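Local coordinates for protein indole-3-pyruvate decarboxylase (Azospirillum brasilense, PDB 2NXW) that catalyses the thiamine diphosphate- and magnesium-dependent decarboxylation of indole-3-pyruvate to indole-3-acetaldehyde and carbon dioxide, a step in auxin biosynthesis, at residues A[108-113]-A[229-234]; A[173-178]-A[199-204]; A[236-241]-A[335-340]. All blocks are in the same frame, centred on the assembly; numbering follows the deposited sequence.

Contact 1. Residues A[108-113]-A[229-234]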
ATOM      1  N   ALA A 108     -10.397  -9.678 -15.493  1.00 11.81           N
ATOM      2  CA  ALA A 108      -9.705 -10.923 -15.240  1.00 12.49           C
ATOM      3  C   ALA A 108      -9.670 -11.857 -16.445  1.00 12.38           C
ATOM      4  O   ALA A 108      -8.700 -12.594 -16.633  1.00 13.89           O
ATOM      5  CB  ALA A 108     -10.362 -11.640 -14.052  1.00 12.58           C
ATOM      6  N   GLU A 109     -10.728 -11.836 -17.253  1.00 11.10           N
ATOM      7  CA  GLU A 109     -10.797 -12.731 -18.397  1.00 11.83           C
ATOM      8  C   GLU A 109     -10.635 -12.054 -19.752  1.00 12.81           C
ATOM      9  O   GLU A 109     -11.082 -12.564 -20.782  1.00 13.03           O
ATOM     10  CB  GLU A 109     -12.073 -13.586 -18.293  1.00 13.89           C
ATOM     11  CG  GLU A 109     -12.000 -14.430 -16.996  1.00 13.55           C
ATOM     12  CD  GLU A 109     -13.167 -15.363 -16.738  1.00 16.43           C
ATOM     13  OE1 GLU A 109     -14.267 -15.148 -17.280  1.00 17.29           O
ATOM     14  OE2 GLU A 109     -12.977 -16.320 -15.949  1.00 15.00           O
ATOM     15  N   LYS A 110      -9.971 -10.903 -19.721  1.00 12.19           N
ATOM     16  CA  LYS A 110      -9.637 -10.158 -20.939  1.00 12.43           C
ATOM     17  C   LYS A 110     -10.809  -9.860 -21.873  1.00 12.60           C
ATOM     18  O   LYS A 110     -10.735 -10.119 -23.073  1.00 14.19           O
ATOM     19  CB  LYS A 110      -8.542 -10.927 -21.699  1.00 13.80           C
ATOM     20  CG  LYS A 110      -7.187 -10.983 -20.963  1.00 13.37           C
ATOM     21  CD  LYS A 110      -6.297  -9.783 -21.268  1.00 15.35           C
ATOM     22  CE  LYS A 110      -5.637  -9.936 -22.625  1.00 16.22           C
ATOM     23  NZ  LYS A 110      -4.623  -8.860 -22.906  1.00 15.85           N
ATOM     24  N   SER A 111     -11.874  -9.289 -21.320  1.00 11.71           N
ATOM     25  CA  SER A 111     -13.059  -8.941 -22.113  1.00 13.16           C
ATOM     26  C   SER A 111     -13.225  -7.426 -22.016  1.00 14.02           C
ATOM     27  O   SER A 111     -13.371  -6.876 -20.917  1.00 13.78           O
ATOM     28  CB  SER A 111     -14.298  -9.651 -21.561  1.00 12.49           C
ATOM     29  OG  SER A 111     -15.425  -9.361 -22.369  1.00 13.71           O
ATOM     30  N   PRO A 112     -13.210  -6.732 -23.165  1.00 13.94           N
ATOM     31  CA  PRO A 112     -13.336  -5.273 -23.196  1.00 14.00           C
ATOM     32  C   PRO A 112     -14.720  -4.684 -23.016  1.00 14.34           C
ATOM     33  O   PRO A 112     -15.405  -4.348 -23.993  1.00 16.24           O
ATOM     34  CB  PRO A 112     -12.720  -4.916 -24.543  1.00 15.08           C
ATOM     35  CG  PRO A 112     -13.208  -6.013 -25.409  1.00 14.15           C
ATOM     36  CD  PRO A 112     -13.018  -7.267 -24.527  1.00 14.21           C
ATOM     37  N   VAL A 113     -15.127  -4.561 -21.761  1.00 12.95           N
ATOM     38  CA  VAL A 113     -16.411  -3.967 -21.442  1.00 12.45           C
ATOM     39  C   VAL A 113     -16.193  -2.479 -21.238  1.00 13.70           C
ATOM     40  O   VAL A 113     -15.351  -2.068 -20.436  1.00 14.09           O
ATOM     41  CB  VAL A 113     -17.022  -4.558 -20.141  1.00 12.03           C
ATOM     42  CG1 VAL A 113     -18.252  -3.756 -19.732  1.00 14.64           C
ATOM     43  CG2 VAL A 113     -17.397  -6.028 -20.364  1.00 15.79           C
ATOM     44  N   VAL A 229      -2.591 -22.450 -27.565  1.00 14.44           N
ATOM     45  CA  VAL A 229      -3.394 -21.407 -28.191  1.00 15.23           C
ATOM     46  C   VAL A 229      -4.347 -20.913 -27.108  1.00 14.62           C
ATOM     47  O   VAL A 229      -5.151 -21.674 -26.561  1.00 15.25           O
ATOM     48  CB  VAL A 229      -4.129 -21.971 -29.420  1.00 15.51           C
ATOM     49  CG1 VAL A 229      -5.039 -20.919 -30.025  1.00 17.32           C
ATOM     50  CG2 VAL A 229      -3.089 -22.426 -30.444  1.00 17.46           C
ATOM     51  N   CYS A 230      -4.256 -19.621 -26.818  1.00 15.44           N
ATOM     52  CA  CYS A 230      -4.979 -19.045 -25.697  1.00 14.06           C
ATOM     53  C   CYS A 230      -5.941 -17.886 -25.961  1.00 14.01           C
ATOM     54  O   CYS A 230      -6.216 -17.545 -27.113  1.00 13.71           O
ATOM     55  CB  CYS A 230      -3.923 -18.674 -24.652  1.00 14.47           C
ATOM     56  SG  CYS A 230      -2.551 -19.918 -24.564  1.00 16.34           S
ATOM     57  N   VAL A 231      -6.420 -17.267 -24.881  1.00 13.94           N
ATOM     58  CA  VAL A 231      -7.434 -16.216 -24.972  1.00 14.54           C
ATOM     59  C   VAL A 231      -7.191 -15.063 -25.943  1.00 13.77           C
ATOM     60  O   VAL A 231      -8.095 -14.694 -26.688  1.00 13.85           O
ATOM     61  CB  VAL A 231      -7.797 -15.654 -23.550  1.00 14.15           C
ATOM     62  CG1 VAL A 231      -6.710 -14.752 -23.026  1.00 15.35           C
ATOM     63  CG2 VAL A 231      -9.127 -14.927 -23.601  1.00 16.11           C
ATOM     64  N   GLU A 232      -5.991 -14.494 -25.967  1.00 14.17           N
ATOM     65  CA  GLU A 232      -5.755 -13.384 -26.888  1.00 14.45           C
ATOM     66  C   GLU A 232      -5.925 -13.756 -28.363  1.00 14.14           C
ATOM     67  O   GLU A 232      -6.253 -12.903 -29.187  1.00 14.40           O
ATOM     68  CB  GLU A 232      -4.370 -12.775 -26.667  1.00 13.82           C
ATOM     69  CG  GLU A 232      -4.219 -12.036 -25.342  1.00 15.77           C
ATOM     70  CD  GLU A 232      -2.923 -11.251 -25.273  1.00 16.47           C
ATOM     71  OE1 GLU A 232      -1.940 -11.697 -25.894  1.00 16.04           O
ATOM     72  OE2 GLU A 232      -2.890 -10.199 -24.596  1.00 15.73           O
ATOM     73  N   VAL A 233      -5.711 -15.023 -28.701  1.00 14.33           N
ATOM     74  CA  VAL A 233      -5.869 -15.455 -30.085  1.00 13.93           C
ATOM     75  C   VAL A 233      -7.334 -15.280 -30.473  1.00 14.02           C
ATOM     76  O   VAL A 233      -7.646 -14.826 -31.575  1.00 15.19           O
ATOM     77  CB  VAL A 233      -5.452 -16.924 -30.262  1.00 13.82           C
ATOM     78  CG1 VAL A 233      -5.793 -17.406 -31.689  1.00 15.44           C
ATOM     79  CG2 VAL A 233      -3.941 -17.064 -30.014  1.00 15.93           C
ATOM     80  N   ARG A 234      -8.236 -15.629 -29.563  1.00 13.91           N
ATOM     81  CA  ARG A 234      -9.656 -15.460 -29.848  1.00 16.73           C
ATOM     82  C   ARG A 234     -10.046 -13.983 -29.809  1.00 16.34           C
ATOM     83  O   ARG A 234     -10.709 -13.483 -30.719  1.00 17.32           O
ATOM     84  CB  ARG A 234     -10.514 -16.219 -28.833  1.00 18.92           C
ATOM     85  CG  ARG A 234     -11.997 -16.164 -29.180  1.00 22.17           C
ATOM     86  CD  ARG A 234     -12.877 -16.516 -28.004  1.00 26.55           C
ATOM     87  NE  ARG A 234     -12.536 -17.803 -27.414  1.00 28.79           N
ATOM     88  CZ  ARG A 234     -12.638 -18.971 -28.039  1.00 29.12           C
ATOM     89  NH1 ARG A 234     -13.074 -19.023 -29.290  1.00 30.71           N
ATOM     90  NH2 ARG A 234     -12.308 -20.085 -27.405  1.00 26.16           N
TER
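Lys110 reaches across to Glu232 and forms a buried salt bridge. Lys110 NZ lies 2.8 Å from Glu232 OE2 and meets its anti lone pair, the one turned away from OE1. The two chains approach obliquely, and Lys110 CE passes 3.7 Å from Glu232 CG. The lysine chain is bent at chi2 (-87°) and chi3 (-78°), which swings the ammonium group round to the carboxylate. Away from the charged groups the contact is looser. Lys110 CG is 4.3 Å from Val231 CG1, and Val231 CG2 is 4.2 Å from Glu109 O. Glu109 turns its own carboxylate to Arg80. Lys110, with positive phi, is the C-prime residue of the Schellman motif that ends helix 100-108. Glu232 lies in the first turn of helix 231-235. Asp322 serves both partners, its carboxylate pairing with Lys110 NZ and its backbone N with Glu232 OE2. With an alanine at Glu232 the carboxylate is gone, so Lys110 NZ would probably lose one of its two carboxylate partners and Asp322 N this acceptor. Lys110 NZ also bonds to Gln175 O. Two carboxylates and a carbonyl round one buried ammonium are consistent with a charged lysine that pairs the N-terminal and central domains.

Contact 2. Residues A[173-178]-A[199-204]. Unlike the reference sequence in segment 173-178: Gln175 (reference Leu).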
ATOM      1  N   ARG A 173      -9.347  -1.889 -26.873  1.00 15.74           N
ATOM      2  CA  ARG A 173      -9.067  -2.762 -28.010  1.00 17.78           C
ATOM      3  C   ARG A 173      -7.618  -3.234 -28.053  1.00 18.26           C
ATOM      4  O   ARG A 173      -7.331  -4.344 -28.515  1.00 20.62           O
ATOM      5  CB  ARG A 173      -9.421  -2.037 -29.318  1.00 18.72           C
ATOM      6  CG  ARG A 173     -10.909  -2.051 -29.641  1.00 22.75           C
ATOM      7  CD  ARG A 173     -11.391  -0.740 -30.238  1.00 26.00           C
ATOM      8  NE  ARG A 173     -10.757  -0.414 -31.512  1.00 28.28           N
ATOM      9  CZ  ARG A 173     -11.027  -1.009 -32.670  1.00 28.49           C
ATOM     10  NH1 ARG A 173     -11.930  -1.980 -32.737  1.00 30.19           N
ATOM     11  NH2 ARG A 173     -10.399  -0.617 -33.773  1.00 30.13           N
ATOM     12  N   ALA A 174      -6.704  -2.414 -27.545  1.00 16.52           N
ATOM     13  CA  ALA A 174      -5.297  -2.775 -27.575  1.00 18.07           C
ATOM     14  C   ALA A 174      -4.911  -3.818 -26.547  1.00 17.68           C
ATOM     15  O   ALA A 174      -4.005  -4.610 -26.782  1.00 19.26           O
ATOM     16  CB  ALA A 174      -4.425  -1.530 -27.409  1.00 18.15           C
ATOM     17  N   GLN A 175      -5.600  -3.829 -25.409  1.00 17.20           N
ATOM     18  CA  GLN A 175      -5.266  -4.792 -24.371  1.00 16.98           C
ATOM     19  C   GLN A 175      -6.405  -5.730 -24.027  1.00 16.59           C
ATOM     20  O   GLN A 175      -6.244  -6.595 -23.179  1.00 15.75           O
ATOM     21  CB  GLN A 175      -4.784  -4.069 -23.111  1.00 20.16           C
ATOM     22  CG  GLN A 175      -3.395  -3.443 -23.265  1.00 21.90           C
ATOM     23  CD  GLN A 175      -2.265  -4.472 -23.297  1.00 23.52           C
ATOM     24  OE1 GLN A 175      -2.442  -5.607 -23.758  1.00 22.75           O
ATOM     25  NE2 GLN A 175      -1.089  -4.069 -22.823  1.00 24.24           N
ATOM     26  N   SER A 176      -7.546  -5.555 -24.686  1.00 15.12           N
ATOM     27  CA  SER A 176      -8.712  -6.411 -24.451  1.00 14.95           C
ATOM     28  C   SER A 176      -9.102  -6.461 -22.970  1.00 14.89           C
ATOM     29  O   SER A 176      -9.211  -7.536 -22.378  1.00 15.11           O
ATOM     30  CB  SER A 176      -8.438  -7.825 -24.981  1.00 14.33           C
ATOM     31  OG  SER A 176      -9.640  -8.573 -25.099  1.00 14.50           O
ATOM     32  N   ARG A 177      -9.298  -5.286 -22.379  1.00 14.24           N
ATOM     33  CA  ARG A 177      -9.692  -5.166 -20.975  1.00 14.65           C
ATOM     34  C   ARG A 177     -10.732  -4.057 -20.883  1.00 13.47           C
ATOM     35  O   ARG A 177     -10.822  -3.198 -21.756  1.00 13.44           O
ATOM     36  CB  ARG A 177      -8.515  -4.751 -20.106  1.00 16.53           C
ATOM     37  CG  ARG A 177      -7.255  -5.570 -20.245  1.00 21.14           C
ATOM     38  CD  ARG A 177      -7.126  -6.562 -19.120  1.00 17.57           C
ATOM     39  NE  ARG A 177      -5.767  -7.085 -19.018  1.00 18.46           N
ATOM     40  CZ  ARG A 177      -5.449  -8.192 -18.360  1.00 17.35           C
ATOM     41  NH1 ARG A 177      -6.398  -8.890 -17.748  1.00 18.44           N
ATOM     42  NH2 ARG A 177      -4.192  -8.615 -18.320  1.00 15.24           N
ATOM     43  N   PRO A 178     -11.520  -4.043 -19.810  1.00 12.05           N
ATOM     44  CA  PRO A 178     -12.551  -3.020 -19.624  1.00 12.03           C
ATOM     45  C   PRO A 178     -11.963  -1.624 -19.459  1.00 12.28           C
ATOM     46  O   PRO A 178     -10.814  -1.472 -19.030  1.00 12.23           O
ATOM     47  CB  PRO A 178     -13.261  -3.455 -18.339  1.00 13.96           C
ATOM     48  CG  PRO A 178     -12.995  -4.896 -18.249  1.00 15.75           C
ATOM     49  CD  PRO A 178     -11.590  -5.062 -18.750  1.00 13.17           C
ATOM     50  N   PRO A 199      -5.641   5.810 -31.271  1.00 24.29           N
ATOM     51  CA  PRO A 199      -4.263   6.280 -31.431  1.00 25.11           C
ATOM     52  C   PRO A 199      -3.371   5.030 -31.426  1.00 26.68           C
ATOM     53  O   PRO A 199      -3.673   4.049 -30.744  1.00 26.70           O
ATOM     54  CB  PRO A 199      -4.056   7.167 -30.203  1.00 26.12           C
ATOM     55  CG  PRO A 199      -4.994   6.586 -29.188  1.00 26.31           C
ATOM     56  CD  PRO A 199      -6.222   6.300 -30.008  1.00 24.83           C
ATOM     57  N   ALA A 200      -2.282   5.056 -32.184  1.00 27.19           N
ATOM     58  CA  ALA A 200      -1.393   3.898 -32.263  1.00 27.70           C
ATOM     59  C   ALA A 200      -0.575   3.619 -31.003  1.00 28.93           C
ATOM     60  O   ALA A 200      -0.025   4.533 -30.387  1.00 30.49           O
ATOM     61  CB  ALA A 200      -0.453   4.050 -33.463  1.00 28.81           C
ATOM     62  N   TRP A 201      -0.512   2.347 -30.617  1.00 28.77           N
ATOM     63  CA  TRP A 201       0.277   1.939 -29.458  1.00 28.60           C
ATOM     64  C   TRP A 201       1.671   1.587 -29.967  1.00 29.46           C
ATOM     65  O   TRP A 201       1.829   1.186 -31.121  1.00 29.93           O
ATOM     66  CB  TRP A 201      -0.356   0.725 -28.766  1.00 27.82           C
ATOM     67  CG  TRP A 201      -1.411   1.097 -27.766  1.00 26.23           C
ATOM     68  CD1 TRP A 201      -2.512   1.876 -27.985  1.00 27.38           C
ATOM     69  CD2 TRP A 201      -1.465   0.700 -26.390  1.00 26.57           C
ATOM     70  NE1 TRP A 201      -3.249   1.994 -26.827  1.00 26.43           N
ATOM     71  CE2 TRP A 201      -2.630   1.282 -25.833  1.00 25.72           C
ATOM     72  CE3 TRP A 201      -0.645  -0.089 -25.571  1.00 26.58           C
ATOM     73  CZ2 TRP A 201      -2.994   1.098 -24.495  1.00 26.27           C
ATOM     74  CZ3 TRP A 201      -1.010  -0.272 -24.235  1.00 28.30           C
ATOM     75  CH2 TRP A 201      -2.177   0.322 -23.713  1.00 26.40           C
ATOM     76  N   PRO A 202       2.697   1.731 -29.114  1.00 29.98           N
ATOM     77  CA  PRO A 202       4.088   1.432 -29.480  1.00 30.32           C
ATOM     78  C   PRO A 202       4.332   0.016 -30.003  1.00 30.87           C
ATOM     79  O   PRO A 202       3.811  -0.956 -29.460  1.00 30.30           O
ATOM     80  CB  PRO A 202       4.852   1.684 -28.180  1.00 31.12           C
ATOM     81  CG  PRO A 202       4.010   2.698 -27.471  1.00 31.09           C
ATOM     82  CD  PRO A 202       2.615   2.187 -27.715  1.00 30.23           C
ATOM     83  N   VAL A 203       5.133  -0.089 -31.058  1.00 30.90           N
ATOM     84  CA  VAL A 203       5.494  -1.382 -31.635  1.00 30.48           C
ATOM     85  C   VAL A 203       6.976  -1.323 -31.966  1.00 30.56           C
ATOM     86  O   VAL A 203       7.403  -0.509 -32.786  1.00 30.85           O
ATOM     87  CB  VAL A 203       4.714  -1.689 -32.928  1.00 30.74           C
ATOM     88  CG1 VAL A 203       5.197  -3.011 -33.521  1.00 31.06           C
ATOM     89  CG2 VAL A 203       3.222  -1.752 -32.636  1.00 31.25           C
ATOM     90  N   ASP A 204       7.759  -2.173 -31.312  1.00 30.24           N
ATOM     91  CA  ASP A 204       9.199  -2.212 -31.532  1.00 30.27           C
ATOM     92  C   ASP A 204       9.539  -3.254 -32.593  1.00 31.02           C
ATOM     93  O   ASP A 204       9.639  -4.446 -32.291  1.00 30.93           O
ATOM     94  CB  ASP A 204       9.912  -2.558 -30.231  1.00 30.34           C
ATOM     95  CG  ASP A 204      11.409  -2.386 -30.330  1.00 31.59           C
ATOM     96  OD1 ASP A 204      11.944  -2.519 -31.451  1.00 32.51           O
ATOM     97  OD2 ASP A 204      12.044  -2.130 -29.288  1.00 32.90           O
TER
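This is a surface CH-pi contact, set where the last turn of helix 161-175 meets the loop that leads from strand 179-184 to helix 205-221. The helix and the strand after it belong to the alpha/beta fold built on the parallel sheet of the N-terminal part of the chain. The loop runs on toward the central domain, and the contact lays it against the end of helix 161-175. No hydrogen bond crosses between the two segments.

Ala174 and Trp201 carry the contact. Their CA atoms are 7.5 Å apart, and both side chains start out toward the opposite segment. The methyl group of Ala174 sits over one face of the indole. Trp201 CG lies anti to the carbonyl carbon (chi1 -86°), which turns the ring toward the helix end. Within its own segment, Pro199 O lies at the edge of the indole, in its plane.

Gln175 adds a second touch. Its CG is 4.0 Å from Trp201 CH2, on the six-membered ring, and it approaches obliquely. The chain bends at chi2 and crosses the indole at about a right angle. The amide plane stands 80° from the ring plane, so the two groups do not stack. Gln175 NE2 makes a weak hydrogen bond to Asp322 O. The reference sequence has leucine at this position.

Nearby, Arg173 pairs with Asp198, and Arg323 packs on Trp201. Ala174 CB stands 3.7 Å from the centroid of the five-membered ring of Trp201, only 8° off the ring normal.

Contact 3. Residues A[236-241]-A[335-340]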
ATOM      1  N   TYR A 236      -8.387 -11.262 -30.341  1.00 15.49           N
ATOM      2  CA  TYR A 236      -7.870 -10.473 -31.450  1.00 16.41           C
ATOM      3  C   TYR A 236      -8.183 -11.007 -32.851  1.00 17.27           C
ATOM      4  O   TYR A 236      -7.673 -10.495 -33.855  1.00 19.22           O
ATOM      5  CB  TYR A 236      -6.360 -10.267 -31.268  1.00 16.20           C
ATOM      6  CG  TYR A 236      -6.013  -9.519 -29.989  1.00 14.71           C
ATOM      7  CD1 TYR A 236      -6.778  -8.425 -29.575  1.00 17.15           C
ATOM      8  CD2 TYR A 236      -4.936  -9.908 -29.193  1.00 14.88           C
ATOM      9  CE1 TYR A 236      -6.488  -7.736 -28.397  1.00 16.25           C
ATOM     10  CE2 TYR A 236      -4.628  -9.219 -27.999  1.00 16.68           C
ATOM     11  CZ  TYR A 236      -5.416  -8.136 -27.615  1.00 14.63           C
ATOM     12  OH  TYR A 236      -5.135  -7.453 -26.457  1.00 17.03           O
ATOM     13  N   GLY A 237      -9.028 -12.031 -32.919  1.00 18.19           N
ATOM     14  CA  GLY A 237      -9.402 -12.590 -34.208  1.00 17.40           C
ATOM     15  C   GLY A 237      -8.244 -13.154 -35.012  1.00 17.94           C
ATOM     16  O   GLY A 237      -8.179 -12.989 -36.229  1.00 19.71           O
ATOM     17  N   LEU A 238      -7.337 -13.843 -34.333  1.00 16.97           N
ATOM     18  CA  LEU A 238      -6.165 -14.419 -34.980  1.00 16.86           C
ATOM     19  C   LEU A 238      -6.254 -15.918 -35.278  1.00 16.39           C
ATOM     20  O   LEU A 238      -5.241 -16.544 -35.559  1.00 16.61           O
ATOM     21  CB  LEU A 238      -4.943 -14.165 -34.099  1.00 17.43           C
ATOM     22  CG  LEU A 238      -4.609 -12.688 -33.910  1.00 17.93           C
ATOM     23  CD1 LEU A 238      -3.475 -12.531 -32.906  1.00 17.97           C
ATOM     24  CD2 LEU A 238      -4.216 -12.100 -35.270  1.00 20.89           C
ATOM     25  N   GLU A 239      -7.445 -16.501 -35.233  1.00 17.63           N
ATOM     26  CA  GLU A 239      -7.529 -17.943 -35.468  1.00 17.92           C
ATOM     27  C   GLU A 239      -6.924 -18.442 -36.785  1.00 18.20           C
ATOM     28  O   GLU A 239      -6.195 -19.434 -36.793  1.00 17.83           O
ATOM     29  CB  GLU A 239      -8.973 -18.436 -35.344  1.00 19.28           C
ATOM     30  CG  GLU A 239      -9.109 -19.929 -35.621  1.00 22.06           C
ATOM     31  CD  GLU A 239     -10.477 -20.470 -35.286  1.00 21.96           C
ATOM     32  OE1 GLU A 239     -11.480 -19.774 -35.556  1.00 24.73           O
ATOM     33  OE2 GLU A 239     -10.548 -21.598 -34.759  1.00 23.48           O
ATOM     34  N   ALA A 240      -7.224 -17.767 -37.891  1.00 18.11           N
ATOM     35  CA  ALA A 240      -6.694 -18.182 -39.189  1.00 17.92           C
ATOM     36  C   ALA A 240      -5.168 -18.117 -39.225  1.00 17.33           C
ATOM     37  O   ALA A 240      -4.513 -19.054 -39.676  1.00 18.09           O
ATOM     38  CB  ALA A 240      -7.282 -17.314 -40.302  1.00 18.53           C
ATOM     39  N   LYS A 241      -4.601 -17.011 -38.749  1.00 17.89           N
ATOM     40  CA  LYS A 241      -3.154 -16.859 -38.737  1.00 18.02           C
ATOM     41  C   LYS A 241      -2.499 -17.887 -37.821  1.00 17.22           C
ATOM     42  O   LYS A 241      -1.447 -18.435 -38.147  1.00 17.61           O
ATOM     43  CB  LYS A 241      -2.768 -15.454 -38.272  1.00 19.50           C
ATOM     44  CG  LYS A 241      -3.061 -14.353 -39.277  1.00 22.51           C
ATOM     45  CD  LYS A 241      -1.987 -14.306 -40.352  1.00 24.91           C
ATOM     46  CE  LYS A 241      -2.147 -13.062 -41.216  1.00 26.17           C
ATOM     47  NZ  LYS A 241      -0.960 -12.847 -42.084  1.00 28.10           N
ATOM     48  N   ILE A 335       5.272  -5.620 -28.254  1.00 20.40           N
ATOM     49  CA  ILE A 335       5.143  -6.671 -29.248  1.00 20.48           C
ATOM     50  C   ILE A 335       3.699  -7.146 -29.297  1.00 19.33           C
ATOM     51  O   ILE A 335       3.269  -7.931 -28.451  1.00 20.15           O
ATOM     52  CB  ILE A 335       6.049  -7.875 -28.922  1.00 21.72           C
ATOM     53  CG1 ILE A 335       7.517  -7.443 -28.999  1.00 24.12           C
ATOM     54  CG2 ILE A 335       5.749  -9.032 -29.880  1.00 22.04           C
ATOM     55  CD1 ILE A 335       8.509  -8.576 -28.918  1.00 28.15           C
ATOM     56  N   PRO A 336       2.921  -6.649 -30.269  1.00 19.92           N
ATOM     57  CA  PRO A 336       1.521  -7.063 -30.390  1.00 19.44           C
ATOM     58  C   PRO A 336       1.502  -8.525 -30.812  1.00 19.24           C
ATOM     59  O   PRO A 336       2.355  -8.960 -31.578  1.00 18.61           O
ATOM     60  CB  PRO A 336       0.973  -6.127 -31.464  1.00 21.10           C
ATOM     61  CG  PRO A 336       2.185  -5.821 -32.307  1.00 22.09           C
ATOM     62  CD  PRO A 336       3.274  -5.644 -31.288  1.00 19.96           C
ATOM     63  N   LEU A 337       0.547  -9.287 -30.297  1.00 17.29           N
ATOM     64  CA  LEU A 337       0.459 -10.700 -30.628  1.00 17.57           C
ATOM     65  C   LEU A 337       0.342 -10.937 -32.136  1.00 17.05           C
ATOM     66  O   LEU A 337       0.988 -11.833 -32.674  1.00 17.14           O
ATOM     67  CB  LEU A 337      -0.727 -11.337 -29.902  1.00 16.61           C
ATOM     68  CG  LEU A 337      -0.721 -12.870 -29.883  1.00 16.78           C
ATOM     69  CD1 LEU A 337       0.480 -13.362 -29.091  1.00 18.56           C
ATOM     70  CD2 LEU A 337      -2.006 -13.394 -29.263  1.00 14.83           C
ATOM     71  N   ALA A 338      -0.476 -10.139 -32.817  1.00 17.21           N
ATOM     72  CA  ALA A 338      -0.641 -10.300 -34.252  1.00 18.22           C
ATOM     73  C   ALA A 338       0.692 -10.109 -34.969  1.00 19.01           C
ATOM     74  O   ALA A 338       0.978 -10.797 -35.950  1.00 18.09           O
ATOM     75  CB  ALA A 338      -1.671  -9.307 -34.781  1.00 19.05           C
ATOM     76  N   GLY A 339       1.504  -9.181 -34.461  1.00 19.32           N
ATOM     77  CA  GLY A 339       2.802  -8.914 -35.065  1.00 18.99           C
ATOM     78  C   GLY A 339       3.783 -10.050 -34.864  1.00 18.69           C
ATOM     79  O   GLY A 339       4.559 -10.386 -35.768  1.00 18.94           O
ATOM     80  N   LEU A 340       3.767 -10.648 -33.676  1.00 17.39           N
ATOM     81  CA  LEU A 340       4.650 -11.766 -33.378  1.00 16.60           C
ATOM     82  C   LEU A 340       4.292 -12.941 -34.286  1.00 16.48           C
ATOM     83  O   LEU A 340       5.170 -13.604 -34.836  1.00 16.58           O
ATOM     84  CB  LEU A 340       4.498 -12.188 -31.915  1.00 17.51           C
ATOM     85  CG  LEU A 340       5.241 -13.462 -31.528  1.00 18.29           C
ATOM     86  CD1 LEU A 340       6.745 -13.225 -31.621  1.00 20.24           C
ATOM     87  CD2 LEU A 340       4.842 -13.881 -30.116  1.00 19.59           C
TER
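Two helix starts meet side by side in the central domain, those of helix 239-249 and helix 337-346. Leu238 occupies the N-cap position of the first. Pro336 occupies that of the second, with Leu337 and Ala338 in its opening turn. The side chains meet through apolar groups, and no hydrogen bond crosses.

Leu238 is the side chain that reaches over. Its CA is 6.9 Å from that of Ala338, and its two methyl branches divide the work. CD2 of Leu238 lies 3.8 Å from CB of Ala338. CD1 turns to the backbone, where Leu238 CD1 is 3.8 Å from Ala338 N. The same methyl meets the neighbouring leucine, with Leu238 CD1 4.0 Å from Leu337 CD2. Both methyls thus rest on Ala338, and CD1 also reaches Leu337. Leu337 answers with CG placed anti to its backbone N (chi1 -165°), which sets CD2 against the incoming methyl. Leu238 and Leu337 are both buried, while Ala338 is partly exposed.

A tight turn precedes Leu238. Gly237 has positive phi and is the C-prime residue of a Schellman motif that ends helix 231-235. Leu238 N closes that motif by bonding to Val233 O. The chain therefore leaves one helix and enters the next within a few residues, with Leu238 at the junction.

Around the pair, Leu238 also packs on Val233 and Leu337 on Glu232, both in helix 231-235. Farther along, Lys241 forms a salt bridge to Asp342 of helix 337-346. Leu337 also rests on Leu296 of strand 292-296, which sets the start of helix 337-346 against the mixed sheet of the central domain.

In the fold
The three contacts lie close together, their centres 12 to 14 Å apart. The Schellman turn of contact 1 meets the helix end of contact 2: Lys110 O is 2.8 Å from Ser176 OG, and Lys110 NZ is 2.8 Å from Gln175 O. Contacts 1 and 3 follow each other through helices 231-235 and 239-249, and Glu232 CB packs 3.6 Å from Leu337 CD2. Tyr236 bridges contacts 2 and 3, its OH 3.1 Å from Ala174 O, a probable hydrogen bond. All three lie away from the cofactor and magnesium sites. In contact 1 the Glu109 side chain is about 11 Å from a bound thiamine diphosphate.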